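Local coordinates for adenosylmethionine-8-amino-7-oxononanoate aminotransferase (Methanocaldococcus jannaschii, PDB 6ZHK), which probably transfers the amino group of S-adenosyl-L-methionine to 8-amino-7-oxononanoate in biotin synthesis, as a pyridoxal-phosphate-dependent enzyme of aminotransferase class III, at residues A[181-186]-A[222-227]. Residues are numbered along the deposited sequence; the frame is centred on the assembly and turned at random.
Sequences KGYHAN and EKHAEE
The rings of Tyr183 and His224 lie face to face, centroids 3.8 Å apart and planes 12° from parallel. His224 CD2 sits over the centre of the phenol, whereas Tyr183 CZ falls toward the rim of the imidazole, 3.5 Å from His224 ND1. The other imidazole face carries Lys223 CG. Glu227 meets both rings at their edges: its OE1 takes a hydrogen bond from Tyr183 OH (2.8 Å), and its OE2 takes one from His224 ND1 (2.9 Å), nearly straight at 172° and in the imidazole plane. Both donors approach from above the carboxylate plane, which stands almost perpendicular to the phenol. With chi1 at 72°, CG of Glu227 is flanked by both backbone N and C, and the outstretched chain carries the carboxylate to the stacked pair. Away from the cofactor and substrate sites, this surface contact joins strand 183-185, outermost in the seven-stranded mixed sheet of the fold type I large domain, to helix 211-224 and the 3-10 turn 225-226. The two bonds tie both stacked rings to one carboxylate, fixing the imidazole's rotation with ND1 as donor; the nearby negative charge would be expected to favour a protonated imidazole.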
loop_
_atom_site.group_PDB
_atom_site.type_symbol
_atom_site.label_atom_id
_atom_site.label_comp_id
_atom_site.label_asym_id
_atom_site.label_seq_id
_atom_site.Cartn_x
_atom_site.Cartn_y
_atom_site.Cartn_z
ATOM N N LYS A 181 21.736 -2.011 2.176
ATOM C CA LYS A 181 22.404 -2.282 3.431
ATOM C C LYS A 181 22.624 -1.005 4.245
ATOM O O LYS A 181 22.759 0.103 3.731
ATOM C CB LYS A 181 23.704 -3.061 3.165
ATOM C CG LYS A 181 23.536 -4.360 2.386
ATOM C CD LYS A 181 22.593 -5.312 3.130
ATOM C CE LYS A 181 22.442 -6.706 2.508
ATOM N NZ LYS A 181 21.962 -6.613 1.106
ATOM N N GLY A 182 22.808 -1.178 5.550
ATOM C CA GLY A 182 23.046 -0.034 6.423
ATOM C C GLY A 182 23.655 -0.528 7.731
ATOM O O GLY A 182 24.328 -1.547 7.738
ATOM N N TYR A 183 23.370 0.166 8.836
ATOM C CA TYR A 183 23.923 -0.149 10.147
ATOM C C TYR A 183 22.791 -0.332 11.151
ATOM O O TYR A 183 21.837 0.464 11.178
ATOM C CB TYR A 183 24.760 1.033 10.622
ATOM C CG TYR A 183 25.864 1.331 9.624
ATOM C CD1 TYR A 183 26.990 0.512 9.582
ATOM C CD2 TYR A 183 25.762 2.363 8.702
ATOM C CE1 TYR A 183 27.991 0.718 8.646
ATOM C CE2 TYR A 183 26.771 2.601 7.760
ATOM C CZ TYR A 183 27.895 1.776 7.755
ATOM O OH TYR A 183 28.914 1.888 6.864
ATOM N N HIS A 184 22.892 -1.355 12.002
ATOM C CA HIS A 184 21.823 -1.491 12.984
ATOM C C HIS A 184 22.461 -1.479 14.362
ATOM O O HIS A 184 23.314 -2.322 14.618
ATOM C CB HIS A 184 21.140 -2.838 12.826
ATOM C CG HIS A 184 20.232 -2.891 11.667
ATOM N ND1 HIS A 184 20.670 -3.305 10.423
ATOM C CD2 HIS A 184 18.934 -2.555 11.538
ATOM C CE1 HIS A 184 19.639 -3.262 9.582
ATOM N NE2 HIS A 184 18.590 -2.814 10.236
ATOM N N ALA A 185 22.072 -0.515 15.204
ATOM C CA ALA A 185 22.509 -0.535 16.584
ATOM C C ALA A 185 21.793 -1.657 17.351
ATOM O O ALA A 185 20.778 -2.215 16.900
ATOM C CB ALA A 185 22.241 0.783 17.203
ATOM N N ASN A 186 22.307 -1.957 18.561
ATOM C CA ASN A 186 21.642 -2.966 19.364
ATOM C C ASN A 186 20.320 -2.404 19.862
ATOM O O ASN A 186 20.191 -1.195 20.059
ATOM C CB ASN A 186 22.471 -3.447 20.556
ATOM C CG ASN A 186 23.665 -4.247 20.096
ATOM O OD1 ASN A 186 23.530 -5.156 19.270
ATOM N ND2 ASN A 186 24.827 -3.893 20.627
ATOM N N GLU A 222 27.626 9.458 14.761
ATOM C CA GLU A 222 28.808 10.281 14.584
ATOM C C GLU A 222 29.768 9.633 13.581
ATOM O O GLU A 222 30.343 10.321 12.751
ATOM C CB GLU A 222 29.513 10.468 15.931
ATOM C CG GLU A 222 28.698 11.295 16.901
ATOM C CD GLU A 222 29.226 11.315 18.319
ATOM O OE1 GLU A 222 29.909 10.329 18.716
ATOM O OE2 GLU A 222 28.930 12.299 19.021
ATOM N N LYS A 223 29.949 8.342 13.667
ATOM C CA LYS A 223 30.881 7.649 12.795
ATOM C C LYS A 223 30.402 7.628 11.340
ATOM O O LYS A 223 31.218 7.875 10.467
ATOM C CB LYS A 223 31.111 6.198 13.242
ATOM C CG LYS A 223 32.125 5.416 12.411
ATOM C CD LYS A 223 32.226 4.017 12.958
ATOM C CE LYS A 223 33.416 3.197 12.498
ATOM N NZ LYS A 223 33.415 1.917 13.249
ATOM N N HIS A 224 29.098 7.425 11.086
ATOM C CA HIS A 224 28.663 7.151 9.715
ATOM C C HIS A 224 27.849 8.295 9.100
ATOM O O HIS A 224 27.347 8.136 7.999
ATOM C CB HIS A 224 27.861 5.856 9.683
ATOM C CG HIS A 224 28.702 4.688 10.087
ATOM N ND1 HIS A 224 29.770 4.266 9.292
ATOM C CD2 HIS A 224 28.638 3.860 11.150
ATOM C CE1 HIS A 224 30.337 3.219 9.860
ATOM N NE2 HIS A 224 29.651 2.930 11.000
ATOM N N ALA A 225 27.718 9.428 9.804
ATOM C CA ALA A 225 26.923 10.583 9.429
ATOM C C ALA A 225 27.010 10.949 7.937
ATOM O O ALA A 225 25.964 11.158 7.309
ATOM C CB ALA A 225 27.287 11.758 10.336
ATOM N N GLU A 226 28.239 11.017 7.377
ATOM C CA GLU A 226 28.373 11.598 6.046
ATOM C C GLU A 226 28.055 10.521 5.001
ATOM O O GLU A 226 28.053 10.813 3.821
ATOM C CB GLU A 226 29.774 12.198 5.821
ATOM C CG GLU A 226 29.994 13.433 6.718
ATOM C CD GLU A 226 31.307 14.206 6.600
ATOM O OE1 GLU A 226 31.830 14.357 5.495
ATOM O OE2 GLU A 226 31.821 14.657 7.637
ATOM N N GLU A 227 27.781 9.294 5.431
ATOM C CA GLU A 227 27.432 8.249 4.467
ATOM C C GLU A 227 25.995 7.780 4.630
ATOM O O GLU A 227 25.582 6.780 4.011
ATOM C CB GLU A 227 28.382 7.049 4.525
ATOM C CG GLU A 227 28.247 6.152 5.733
ATOM C CD GLU A 227 29.420 5.177 5.928
ATOM O OE1 GLU A 227 29.400 4.109 5.297
ATOM O OE2 GLU A 227 30.360 5.473 6.734
#